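Long-range contacts in ATP phosphoribosyltransferase regulatory subunit (Bacillus halodurans, PDB 3OD1), which is probably required, together with HisG, for the first step of histidine biosynthesis and may let histidine regulate ATP phosphoribosyltransferase activity by feedback: residues B[341-346]-B[367-372]; B[336-341]-B[362-367]; B[41-46]-B[143-148]. All coordinates share one frame; numbering follows the deposited sequence.

Interaction 1: residues B[341-346]-B[367-372]; sequences ILFSNE and LQDLAG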
ATOM      1  N   ILE B 341       7.300 -15.263 -25.505  1.00 40.06           N
ATOM      2  CA  ILE B 341       7.184 -15.439 -26.946  1.00 42.30           C
ATOM      3  C   ILE B 341       8.037 -14.368 -27.611  1.00 37.54           C
ATOM      4  O   ILE B 341       7.795 -13.178 -27.428  1.00 33.52           O
ATOM      5  CB  ILE B 341       5.718 -15.303 -27.425  1.00 38.47           C
ATOM      6  CG1 ILE B 341       4.850 -16.412 -26.818  1.00 36.26           C
ATOM      7  CG2 ILE B 341       5.644 -15.332 -28.952  1.00 32.92           C
ATOM      8  CD1 ILE B 341       3.351 -16.155 -26.933  1.00 33.66           C
ATOM      9  N   LEU B 342       9.061 -14.795 -28.332  1.00 38.74           N
ATOM     10  CA  LEU B 342       9.926 -13.873 -29.066  1.00 36.93           C
ATOM     11  C   LEU B 342       9.437 -13.802 -30.500  1.00 39.32           C
ATOM     12  O   LEU B 342       9.282 -14.831 -31.157  1.00 41.40           O
ATOM     13  CB  LEU B 342      11.378 -14.363 -29.046  1.00 34.15           C
ATOM     14  CG  LEU B 342      12.039 -14.427 -27.669  1.00 41.93           C
ATOM     15  CD1 LEU B 342      13.276 -15.314 -27.706  1.00 45.14           C
ATOM     16  CD2 LEU B 342      12.380 -13.018 -27.167  1.00 45.32           C
ATOM     17  N   PHE B 343       9.181 -12.601 -30.994  1.00 32.54           N
ATOM     18  CA  PHE B 343       8.676 -12.501 -32.355  1.00 39.71           C
ATOM     19  C   PHE B 343       9.478 -11.555 -33.223  1.00 38.90           C
ATOM     20  O   PHE B 343      10.207 -10.711 -32.721  1.00 37.46           O
ATOM     21  CB  PHE B 343       7.189 -12.121 -32.376  1.00 37.13           C
ATOM     22  CG  PHE B 343       6.900 -10.727 -31.883  1.00 37.52           C
ATOM     23  CD1 PHE B 343       6.740  -9.680 -32.775  1.00 42.94           C
ATOM     24  CD2 PHE B 343       6.756 -10.471 -30.532  1.00 37.15           C
ATOM     25  CE1 PHE B 343       6.461  -8.399 -32.322  1.00 36.79           C
ATOM     26  CE2 PHE B 343       6.482  -9.186 -30.072  1.00 32.32           C
ATOM     27  CZ  PHE B 343       6.332  -8.156 -30.969  1.00 33.82           C
ATOM     28  N   SER B 344       9.358 -11.731 -34.534  1.00 44.18           N
ATOM     29  CA  SER B 344       9.841 -10.734 -35.485  1.00 42.96           C
ATOM     30  C   SER B 344       8.650 -10.121 -36.213  1.00 51.09           C
ATOM     31  O   SER B 344       7.506 -10.550 -36.031  1.00 45.12           O
ATOM     32  CB  SER B 344      10.831 -11.335 -36.478  1.00 35.50           C
ATOM     33  OG  SER B 344      10.215 -12.326 -37.282  1.00 44.88           O
ATOM     34  N   ASN B 345       8.931  -9.125 -37.041  1.00 61.36           N
ATOM     35  CA  ASN B 345       7.893  -8.301 -37.640  1.00 63.45           C
ATOM     36  C   ASN B 345       6.815  -9.109 -38.341  1.00 59.35           C
ATOM     37  O   ASN B 345       5.625  -8.914 -38.096  1.00 60.45           O
ATOM     38  CB  ASN B 345       8.519  -7.312 -38.620  1.00 70.98           C
ATOM     39  CG  ASN B 345       7.676  -6.077 -38.814  1.00 74.65           C
ATOM     40  OD1 ASN B 345       7.024  -5.605 -37.880  1.00 78.35           O
ATOM     41  ND2 ASN B 345       7.686  -5.539 -40.029  1.00 69.48           N
ATOM     42  N   GLU B 346       7.243 -10.032 -39.194  1.00 60.61           N
ATOM     43  CA  GLU B 346       6.332 -10.757 -40.073  1.00 64.99           C
ATOM     44  C   GLU B 346       5.361 -11.674 -39.347  1.00 59.92           C
ATOM     45  O   GLU B 346       4.281 -11.954 -39.858  1.00 61.82           O
ATOM     46  CB  GLU B 346       7.112 -11.543 -41.129  1.00 70.32           C
ATOM     47  CG  GLU B 346       7.870 -10.659 -42.095  1.00 81.11           C
ATOM     48  CD  GLU B 346       8.748 -11.451 -43.043  1.00 95.62           C
ATOM     49  OE1 GLU B 346       9.579 -10.831 -43.741  1.00 99.61           O
ATOM     50  OE2 GLU B 346       8.611 -12.693 -43.084  1.00100.09           O
ATOM     51  N   LEU B 367       5.497 -10.998 -24.208  1.00 30.91           N
ATOM     52  CA  LEU B 367       5.489 -10.963 -25.671  1.00 32.66           C
ATOM     53  C   LEU B 367       6.564  -9.967 -26.091  1.00 30.29           C
ATOM     54  O   LEU B 367       6.453  -8.778 -25.812  1.00 31.92           O
ATOM     55  CB  LEU B 367       4.114 -10.519 -26.164  1.00 37.80           C
ATOM     56  CG  LEU B 367       3.857 -10.421 -27.669  1.00 45.63           C
ATOM     57  CD1 LEU B 367       4.093 -11.739 -28.380  1.00 38.93           C
ATOM     58  CD2 LEU B 367       2.432  -9.934 -27.879  1.00 47.36           C
ATOM     59  N   GLN B 368       7.634 -10.475 -26.693  1.00 31.40           N
ATOM     60  CA  GLN B 368       8.851  -9.697 -26.870  1.00 30.92           C
ATOM     61  C   GLN B 368       9.338  -9.662 -28.326  1.00 34.72           C
ATOM     62  O   GLN B 368       9.666 -10.702 -28.927  1.00 28.71           O
ATOM     63  CB  GLN B 368       9.960 -10.245 -25.972  1.00 33.27           C
ATOM     64  CG  GLN B 368      11.276  -9.527 -26.151  1.00 31.40           C
ATOM     65  CD  GLN B 368      11.209  -8.088 -25.671  1.00 36.38           C
ATOM     66  OE1 GLN B 368      10.862  -7.821 -24.522  1.00 39.01           O
ATOM     67  NE2 GLN B 368      11.534  -7.155 -26.551  1.00 34.03           N
ATOM     68  N   ASP B 369       9.365  -8.451 -28.877  1.00 32.76           N
ATOM     69  CA  ASP B 369       9.981  -8.176 -30.173  1.00 29.25           C
ATOM     70  C   ASP B 369      11.465  -8.432 -30.077  1.00 26.08           C
ATOM     71  O   ASP B 369      12.168  -7.852 -29.245  1.00 30.78           O
ATOM     72  CB  ASP B 369       9.720  -6.718 -30.577  1.00 36.34           C
ATOM     73  CG  ASP B 369      10.128  -6.411 -32.017  1.00 39.86           C
ATOM     74  OD1 ASP B 369      11.108  -7.010 -32.527  1.00 34.45           O
ATOM     75  OD2 ASP B 369       9.468  -5.540 -32.630  1.00 33.52           O
ATOM     76  N   LEU B 370      11.954  -9.322 -30.928  1.00 32.48           N
ATOM     77  CA  LEU B 370      13.342  -9.730 -30.846  1.00 31.23           C
ATOM     78  C   LEU B 370      14.267  -8.537 -31.104  1.00 32.68           C
ATOM     79  O   LEU B 370      15.362  -8.456 -30.550  1.00 34.00           O
ATOM     80  CB  LEU B 370      13.607 -10.855 -31.840  1.00 35.73           C
ATOM     81  CG  LEU B 370      15.002 -11.453 -31.792  1.00 46.41           C
ATOM     82  CD1 LEU B 370      15.108 -12.404 -30.612  1.00 48.96           C
ATOM     83  CD2 LEU B 370      15.281 -12.178 -33.101  1.00 49.96           C
ATOM     84  N   ALA B 371      13.820  -7.606 -31.939  1.00 32.97           N
ATOM     85  CA  ALA B 371      14.596  -6.397 -32.190  1.00 35.08           C
ATOM     86  C   ALA B 371      14.830  -5.569 -30.911  1.00 38.88           C
ATOM     87  O   ALA B 371      15.696  -4.697 -30.875  1.00 36.94           O
ATOM     88  CB  ALA B 371      13.923  -5.562 -33.254  1.00 37.32           C
ATOM     89  N   GLY B 372      14.078  -5.853 -29.851  1.00 40.17           N
ATOM     90  CA  GLY B 372      14.206  -5.099 -28.610  1.00 35.70           C
ATOM     91  C   GLY B 372      15.059  -5.744 -27.531  1.00 42.03           C
ATOM     92  O   GLY B 372      15.242  -5.179 -26.445  1.00 41.36           O
TER

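Interaction 2: residues B[336-341]-B[362-367]; sequences HEQTCI and GEAVVL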
ATOM      1  N   HIS B 336      11.536 -16.897 -13.013  1.00106.25           N
ATOM      2  CA  HIS B 336      10.539 -16.315 -13.901  1.00 90.70           C
ATOM      3  C   HIS B 336       9.581 -17.388 -14.394  1.00 76.44           C
ATOM      4  O   HIS B 336       9.824 -18.021 -15.421  1.00 64.78           O
ATOM      5  CB  HIS B 336      11.203 -15.618 -15.091  1.00 91.58           C
ATOM      6  CG  HIS B 336      12.298 -14.673 -14.704  1.00 97.48           C
ATOM      7  ND1 HIS B 336      13.130 -14.078 -15.628  1.00100.12           N
ATOM      8  CD2 HIS B 336      12.703 -14.225 -13.491  1.00100.46           C
ATOM      9  CE1 HIS B 336      13.997 -13.302 -15.003  1.00101.50           C
ATOM     10  NE2 HIS B 336      13.760 -13.374 -13.705  1.00101.61           N
ATOM     11  N   GLU B 337       8.503 -17.592 -13.640  1.00 77.02           N
ATOM     12  CA  GLU B 337       7.448 -18.537 -13.999  1.00 73.65           C
ATOM     13  C   GLU B 337       6.947 -18.273 -15.406  1.00 65.36           C
ATOM     14  O   GLU B 337       6.536 -19.188 -16.118  1.00 77.07           O
ATOM     15  CB  GLU B 337       6.275 -18.422 -13.018  1.00 75.54           C
ATOM     16  CG  GLU B 337       4.987 -19.134 -13.469  1.00 82.60           C
ATOM     17  CD  GLU B 337       4.097 -18.286 -14.388  1.00 86.78           C
ATOM     18  OE1 GLU B 337       3.193 -17.590 -13.871  1.00 85.80           O
ATOM     19  OE2 GLU B 337       4.281 -18.326 -15.625  1.00 85.82           O
ATOM     20  N   GLN B 338       6.989 -17.006 -15.794  1.00 60.11           N
ATOM     21  CA  GLN B 338       6.420 -16.541 -17.052  1.00 53.67           C
ATOM     22  C   GLN B 338       6.903 -17.304 -18.291  1.00 54.00           C
ATOM     23  O   GLN B 338       8.008 -17.855 -18.314  1.00 54.71           O
ATOM     24  CB  GLN B 338       6.683 -15.040 -17.203  1.00 52.39           C
ATOM     25  CG  GLN B 338       5.966 -14.185 -16.154  1.00 57.38           C
ATOM     26  CD  GLN B 338       6.917 -13.523 -15.168  1.00 55.34           C
ATOM     27  OE1 GLN B 338       8.075 -13.916 -15.038  1.00 57.14           O
ATOM     28  NE2 GLN B 338       6.426 -12.508 -14.469  1.00 55.99           N
ATOM     29  N   THR B 339       6.043 -17.351 -19.305  1.00 50.17           N
ATOM     30  CA  THR B 339       6.418 -17.809 -20.638  1.00 45.89           C
ATOM     31  C   THR B 339       6.802 -16.593 -21.491  1.00 48.09           C
ATOM     32  O   THR B 339       6.266 -15.496 -21.294  1.00 46.04           O
ATOM     33  CB  THR B 339       5.258 -18.538 -21.317  1.00 46.65           C
ATOM     34  OG1 THR B 339       4.949 -19.730 -20.590  1.00 56.77           O
ATOM     35  CG2 THR B 339       5.621 -18.908 -22.719  1.00 46.36           C
ATOM     36  N   CYS B 340       7.732 -16.782 -22.427  1.00 45.44           N
ATOM     37  CA  CYS B 340       8.189 -15.691 -23.281  1.00 45.57           C
ATOM     38  C   CYS B 340       8.060 -16.059 -24.761  1.00 42.71           C
ATOM     39  O   CYS B 340       8.618 -17.051 -25.210  1.00 46.01           O
ATOM     40  CB  CYS B 340       9.641 -15.329 -22.961  1.00 46.40           C
ATOM     41  SG  CYS B 340      10.332 -14.030 -24.014  1.00 50.26           S
ATOM     42  N   ILE B 341       7.300 -15.263 -25.505  1.00 40.06           N
ATOM     43  CA  ILE B 341       7.184 -15.439 -26.946  1.00 42.30           C
ATOM     44  C   ILE B 341       8.037 -14.368 -27.611  1.00 37.54           C
ATOM     45  O   ILE B 341       7.795 -13.178 -27.428  1.00 33.52           O
ATOM     46  CB  ILE B 341       5.718 -15.303 -27.425  1.00 38.47           C
ATOM     47  CG1 ILE B 341       4.850 -16.412 -26.818  1.00 36.26           C
ATOM     48  CG2 ILE B 341       5.644 -15.332 -28.952  1.00 32.92           C
ATOM     49  CD1 ILE B 341       3.351 -16.155 -26.933  1.00 33.66           C
ATOM     50  N   GLY B 362      -4.832 -17.897 -17.884  1.00 52.63           N
ATOM     51  CA  GLY B 362      -4.134 -17.599 -16.652  1.00 57.21           C
ATOM     52  C   GLY B 362      -2.644 -17.777 -16.789  1.00 60.58           C
ATOM     53  O   GLY B 362      -1.917 -17.732 -15.798  1.00 61.18           O
ATOM     54  N   GLU B 363      -2.195 -17.975 -18.027  1.00 58.30           N
ATOM     55  CA  GLU B 363      -0.774 -18.096 -18.331  1.00 57.28           C
ATOM     56  C   GLU B 363      -0.145 -16.721 -18.496  1.00 52.75           C
ATOM     57  O   GLU B 363      -0.537 -15.957 -19.372  1.00 49.69           O
ATOM     58  CB  GLU B 363      -0.569 -18.891 -19.616  1.00 61.63           C
ATOM     59  CG  GLU B 363      -0.718 -20.389 -19.459  1.00 73.51           C
ATOM     60  CD  GLU B 363      -0.556 -21.116 -20.778  1.00 77.42           C
ATOM     61  OE1 GLU B 363       0.555 -21.075 -21.354  1.00 72.46           O
ATOM     62  OE2 GLU B 363      -1.547 -21.724 -21.237  1.00 80.74           O
ATOM     63  N   ALA B 364       0.827 -16.406 -17.651  1.00 44.59           N
ATOM     64  CA  ALA B 364       1.549 -15.154 -17.780  1.00 43.61           C
ATOM     65  C   ALA B 364       2.508 -15.264 -18.957  1.00 45.75           C
ATOM     66  O   ALA B 364       3.279 -16.226 -19.046  1.00 45.42           O
ATOM     67  CB  ALA B 364       2.305 -14.841 -16.486  1.00 43.94           C
ATOM     68  N   VAL B 365       2.459 -14.277 -19.854  1.00 37.10           N
ATOM     69  CA  VAL B 365       3.275 -14.289 -21.065  1.00 39.42           C
ATOM     70  C   VAL B 365       3.985 -12.959 -21.304  1.00 32.97           C
ATOM     71  O   VAL B 365       3.359 -11.901 -21.303  1.00 31.94           O
ATOM     72  CB  VAL B 365       2.429 -14.615 -22.320  1.00 40.51           C
ATOM     73  CG1 VAL B 365       3.327 -14.746 -23.541  1.00 35.73           C
ATOM     74  CG2 VAL B 365       1.650 -15.902 -22.121  1.00 45.13           C
ATOM     75  N   VAL B 366       5.295 -13.020 -21.509  1.00 36.09           N
ATOM     76  CA  VAL B 366       6.029 -11.869 -21.995  1.00 35.43           C
ATOM     77  C   VAL B 366       6.083 -11.977 -23.523  1.00 35.93           C
ATOM     78  O   VAL B 366       6.609 -12.948 -24.062  1.00 32.12           O
ATOM     79  CB  VAL B 366       7.458 -11.811 -21.421  1.00 35.46           C
ATOM     80  CG1 VAL B 366       8.287 -10.748 -22.140  1.00 30.78           C
ATOM     81  CG2 VAL B 366       7.426 -11.525 -19.925  1.00 32.41           C
ATOM     82  N   LEU B 367       5.497 -10.998 -24.208  1.00 30.91           N
ATOM     83  CA  LEU B 367       5.489 -10.963 -25.671  1.00 32.66           C
ATOM     84  C   LEU B 367       6.564  -9.967 -26.091  1.00 30.29           C
ATOM     85  O   LEU B 367       6.453  -8.778 -25.812  1.00 31.92           O
ATOM     86  CB  LEU B 367       4.114 -10.519 -26.164  1.00 37.80           C
ATOM     87  CG  LEU B 367       3.857 -10.421 -27.669  1.00 45.63           C
ATOM     88  CD1 LEU B 367       4.093 -11.739 -28.380  1.00 38.93           C
ATOM     89  CD2 LEU B 367       2.432  -9.934 -27.879  1.00 47.36           C
TER

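Interaction 3: residues B[41-46]-B[143-148]; sequences WGYDMI and GEVIAL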
ATOM      1  N   TRP B  41     -14.189 -13.229   8.785  1.00 35.51           N
ATOM      2  CA  TRP B  41     -14.662 -12.996  10.161  1.00 33.05           C
ATOM      3  C   TRP B  41     -15.425 -11.682  10.300  1.00 34.28           C
ATOM      4  O   TRP B  41     -15.699 -11.229  11.414  1.00 33.90           O
ATOM      5  CB  TRP B  41     -13.492 -13.009  11.149  1.00 30.39           C
ATOM      6  CG  TRP B  41     -12.849 -14.337  11.317  1.00 35.82           C
ATOM      7  CD1 TRP B  41     -12.360 -15.143  10.328  1.00 32.17           C
ATOM      8  CD2 TRP B  41     -12.597 -15.020  12.555  1.00 39.22           C
ATOM      9  NE1 TRP B  41     -11.829 -16.288  10.873  1.00 31.41           N
ATOM     10  CE2 TRP B  41     -11.951 -16.233  12.238  1.00 33.68           C
ATOM     11  CE3 TRP B  41     -12.854 -14.722  13.903  1.00 36.24           C
ATOM     12  CZ2 TRP B  41     -11.557 -17.151  13.217  1.00 31.25           C
ATOM     13  CZ3 TRP B  41     -12.472 -15.636  14.869  1.00 35.89           C
ATOM     14  CH2 TRP B  41     -11.833 -16.838  14.522  1.00 37.67           C
ATOM     15  N   GLY B  42     -15.728 -11.048   9.174  1.00 33.73           N
ATOM     16  CA  GLY B  42     -16.575  -9.872   9.162  1.00 34.91           C
ATOM     17  C   GLY B  42     -15.893  -8.530   9.322  1.00 30.85           C
ATOM     18  O   GLY B  42     -16.560  -7.520   9.546  1.00 37.71           O
ATOM     19  N   TYR B  43     -14.567  -8.496   9.209  1.00 33.94           N
ATOM     20  CA  TYR B  43     -13.838  -7.231   9.345  1.00 30.13           C
ATOM     21  C   TYR B  43     -13.808  -6.515   8.000  1.00 33.17           C
ATOM     22  O   TYR B  43     -13.752  -7.162   6.948  1.00 37.34           O
ATOM     23  CB  TYR B  43     -12.422  -7.464   9.903  1.00 30.84           C
ATOM     24  CG  TYR B  43     -12.433  -7.862  11.364  1.00 28.57           C
ATOM     25  CD1 TYR B  43     -12.053  -6.957  12.352  1.00 30.77           C
ATOM     26  CD2 TYR B  43     -12.853  -9.128  11.757  1.00 30.48           C
ATOM     27  CE1 TYR B  43     -12.083  -7.302  13.692  1.00 36.06           C
ATOM     28  CE2 TYR B  43     -12.902  -9.484  13.108  1.00 33.15           C
ATOM     29  CZ  TYR B  43     -12.516  -8.563  14.065  1.00 33.51           C
ATOM     30  OH  TYR B  43     -12.539  -8.908  15.390  1.00 33.45           O
ATOM     31  N   ASP B  44     -13.899  -5.190   8.023  1.00 27.44           N
ATOM     32  CA  ASP B  44     -13.841  -4.401   6.782  1.00 29.64           C
ATOM     33  C   ASP B  44     -12.523  -3.644   6.725  1.00 32.06           C
ATOM     34  O   ASP B  44     -12.194  -2.883   7.643  1.00 31.26           O
ATOM     35  CB  ASP B  44     -14.958  -3.358   6.717  1.00 37.23           C
ATOM     36  CG  ASP B  44     -16.344  -3.966   6.578  1.00 41.39           C
ATOM     37  OD1 ASP B  44     -16.531  -4.944   5.830  1.00 42.88           O
ATOM     38  OD2 ASP B  44     -17.262  -3.423   7.199  1.00 43.40           O
HETATM   39  N   MSE B  45     -11.779  -3.842   5.644  1.00 30.71           N
HETATM   40  CA  MSE B  45     -10.561  -3.068   5.393  1.00 31.99           C
HETATM   41  C   MSE B  45     -10.858  -1.589   5.198  1.00 29.21           C
HETATM   42  O   MSE B  45     -11.838  -1.221   4.549  1.00 31.98           O
HETATM   43  CB  MSE B  45      -9.855  -3.627   4.149  1.00 28.24           C
HETATM   44  CG  MSE B  45      -9.441  -5.063   4.339  1.00 40.93           C
HETATM   45 SE   MSE B  45      -7.692  -5.104   5.172  0.55 50.88          SE
HETATM   46  CE  MSE B  45      -6.790  -4.286   3.638  1.00 23.83           C
ATOM     47  N   ILE B  46     -10.012  -0.736   5.767  1.00 28.72           N
ATOM     48  CA  ILE B  46     -10.062   0.691   5.478  1.00 29.19           C
ATOM     49  C   ILE B  46      -8.662   1.186   5.149  1.00 35.92           C
ATOM     50  O   ILE B  46      -7.690   0.415   5.234  1.00 32.37           O
ATOM     51  CB  ILE B  46     -10.671   1.518   6.647  1.00 29.64           C
ATOM     52  CG1 ILE B  46     -10.073   1.098   7.995  1.00 29.85           C
ATOM     53  CG2 ILE B  46     -12.187   1.376   6.655  1.00 34.76           C
ATOM     54  CD1 ILE B  46      -8.644   1.624   8.230  1.00 28.63           C
ATOM     55  N   GLY B 143     -11.396 -13.250  23.109  1.00 37.25           N
ATOM     56  CA  GLY B 143     -11.074 -14.518  22.468  1.00 34.46           C
ATOM     57  C   GLY B 143     -11.112 -14.444  20.956  1.00 34.95           C
ATOM     58  O   GLY B 143     -10.286 -15.057  20.275  1.00 32.66           O
ATOM     59  N   GLU B 144     -12.067 -13.686  20.424  1.00 33.48           N
ATOM     60  CA  GLU B 144     -12.195 -13.529  18.971  1.00 32.92           C
ATOM     61  C   GLU B 144     -10.932 -12.972  18.308  1.00 34.20           C
ATOM     62  O   GLU B 144     -10.447 -13.541  17.339  1.00 32.16           O
ATOM     63  CB  GLU B 144     -13.399 -12.653  18.607  1.00 31.60           C
ATOM     64  CG  GLU B 144     -13.546 -12.392  17.094  1.00 35.61           C
ATOM     65  CD  GLU B 144     -14.636 -11.371  16.769  1.00 41.51           C
ATOM     66  OE1 GLU B 144     -15.572 -11.196  17.585  1.00 41.09           O
ATOM     67  OE2 GLU B 144     -14.547 -10.720  15.707  1.00 36.15           O
ATOM     68  N   VAL B 145     -10.401 -11.859  18.800  1.00 29.98           N
ATOM     69  CA  VAL B 145      -9.233 -11.283  18.126  1.00 35.24           C
ATOM     70  C   VAL B 145      -8.009 -12.197  18.213  1.00 32.17           C
ATOM     71  O   VAL B 145      -7.198 -12.227  17.299  1.00 30.50           O
ATOM     72  CB  VAL B 145      -8.885  -9.852  18.614  1.00 35.00           C
ATOM     73  CG1 VAL B 145     -10.055  -8.902  18.358  1.00 29.88           C
ATOM     74  CG2 VAL B 145      -8.500  -9.861  20.082  1.00 38.36           C
ATOM     75  N   ILE B 146      -7.870 -12.943  19.305  1.00 30.65           N
ATOM     76  CA  ILE B 146      -6.732 -13.850  19.432  1.00 32.40           C
ATOM     77  C   ILE B 146      -6.920 -15.057  18.517  1.00 34.29           C
ATOM     78  O   ILE B 146      -5.990 -15.457  17.818  1.00 34.79           O
ATOM     79  CB  ILE B 146      -6.514 -14.309  20.895  1.00 31.04           C
ATOM     80  CG1 ILE B 146      -6.047 -13.124  21.765  1.00 24.80           C
ATOM     81  CG2 ILE B 146      -5.517 -15.447  20.941  1.00 27.43           C
ATOM     82  CD1 ILE B 146      -5.966 -13.445  23.272  1.00 34.86           C
ATOM     83  N   ALA B 147      -8.133 -15.610  18.512  1.00 33.87           N
ATOM     84  CA  ALA B 147      -8.480 -16.741  17.658  1.00 39.23           C
ATOM     85  C   ALA B 147      -8.370 -16.403  16.174  1.00 35.50           C
ATOM     86  O   ALA B 147      -7.954 -17.237  15.377  1.00 33.21           O
ATOM     87  CB  ALA B 147      -9.882 -17.258  17.996  1.00 37.72           C
ATOM     88  N   LEU B 148      -8.759 -15.189  15.802  1.00 33.84           N
ATOM     89  CA  LEU B 148      -8.597 -14.731  14.430  1.00 33.05           C
ATOM     90  C   LEU B 148      -7.113 -14.628  14.078  1.00 34.14           C
ATOM     91  O   LEU B 148      -6.684 -15.117  13.038  1.00 35.06           O
ATOM     92  CB  LEU B 148      -9.301 -13.391  14.222  1.00 34.63           C
ATOM     93  CG  LEU B 148      -9.078 -12.660  12.890  1.00 36.15           C
ATOM     94  CD1 LEU B 148      -9.361 -13.578  11.698  1.00 30.01           C
ATOM     95  CD2 LEU B 148      -9.952 -11.412  12.842  1.00 30.31           C
TER
HETATM   96  O   HOH W   1     -16.606 -12.417  13.845  1.00 40.03           O

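Interaction 1: residues B[341-346]-B[367-372]
F343 lays its ring against the backbone of the neighbouring strand at Q368 and D369. Its CB leaves the sheet on the same face as I341, L367 and D369, and CG stands between the backbone N and the carbonyl carbon (chi1 67°), which turns the ring back across residues 367-369. Going round the ring, CD2 comes to 3.3 Å from Q368 O, and CE2 sits 3.2 Å from D369 N. At the tip, CZ meets D369 CB at 3.7 Å. D369 CA lies over one ring face, 3.8 Å from the centroid and 18° off the normal, a CH-pi contact. Obliquely to the ring, L367 CD1 packs on F343 CD2 at 3.7 Å. Helix 348-359, through R348 and A351, and S140 of the second subunit add further packing to this phenylalanine.

Both backbone polar groups of F343 are tied to segment 367-372: its N donates to Q368 O in the strand (2.8 Å), and its O takes a nearly straight bond from L370 N just past the strand's end (2.9 Å). Two residues back, I341 O accepts from Q368 N. On the other face, L342 CD2 rests on CB and CG of Q368, whose amide continues to D136 and R105 of the second subunit. D369 OD1 accepts from A371 N, closing an Asx turn as the strand ends, while OD2 bonds S140 of the second subunit. In-register parallel pairing of this kind, with its axes 27° apart, belongs to the beta-alpha-beta unit formed by strand 339-343, helix 348-359 and strand 365-369 in the C-terminal domain.

Interaction 2: residues B[336-341]-B[362-367]
The two parallel strands of a beta-alpha-beta unit start pairing here, where T339, C340 and I341 run beside V365, V366 and L367. T339 N donates to A364 O at 3.0 Å, tilted 24° from the carbonyl plane. T339 O then receives V366 N at 2.7 Å, and V366 O receives I341 N at 2.8 Å. Each of these last two oxygens also has a CA-H beside it: V365 CA lies 3.2 Å from T339 O, and C340 CA approaches V366 O in the same manner.

Between the two strands the chain runs through helix 348-359, the crossover of the unit. G362, at positive phi, is the C-prime residue of the Schellman motif that ends this helix, and from there the chain turns into strand 365-369. The helix lies against the face that carries I341 and L367, touching them through A351 and L354 or I352. On that face I341 extends beyond CG1 (chi2 165°), carrying CD1 to 3.7 Å from V365 CG1. On the opposite face C340 SG lies 4.3 Å from V366 CG1, and Y383 and M379 pack on both residues.

Ahead of the strand, A364 points its CB at the other segment and meets Q338 CG at 3.7 Å. E337 folds at chi2 (-85°), which brings OE1 to 3.9 Å from the same methyl. The amide end of Q338 leads away from A364, and its NE2 donates to D44 of the second subunit. V365 also forms backbone hydrogen bonds to that subunit, while its O accepts from R359 of its own chain.

Interaction 3: residues B[41-46]-B[143-148]
W41, L148 and Y43 carry this contact between the chain leading into strand 44-45 and helix 139-155. L148 CD1 stands over one face of the W41 five-membered ring, 3.5 Å from its centroid and only 5° off the normal, a CH-pi contact. The six-membered ring reaches on along the helix, where CH2 meets A147 CB at 4.0 Å. Chi1 of 172° swings L148 CG toward the two aromatics, and its branches part there: CD1 goes to W41, and CD2 touches Y43 CE2 at 3.5 Å. Were W41 an alanine, L148 CD1 would probably lose its aromatic platform, E37 its indole N-H partner, and R359 of the second subunit its cation-pi ring.

Y43 approaches E144 from the opposite direction, and its OH donates to E144 OE2 at 2.7 Å. The hydroxyl comes from above the carboxylate plane, with the ring and carboxylate planes 76° apart. E144 OE1 forms a salt bridge with R105, on strand 104-113. A buried carboxylate is thus met by a phenol at one oxygen and a guanidinium at the other, which probably favours its charged form, while indole and leucine supply the apolar part of the contact.

Interactions 1 and 2 are successive lengths of one parallel strand pair, 339-343 with 365-369; they share I341 and L367 and have centres about 14 Å apart. Both are mainly buried, though interaction 2 begins at exposed E337 and interaction 1 runs out into partly exposed D369 and L370. Main-chain hydrogen bonds hold them. Interaction 3, about 49 Å from interaction 1 between centres, is buried throughout and joins a loop to a helix mainly through side chains, with no direct backbone-to-backbone hydrogen bond between its segments. The dimer brings the two regions together across chains: Q338 of interaction 2 bonds D44 of the second subunit, and L367, shared by interactions 1 and 2, packs on that subunit's E144.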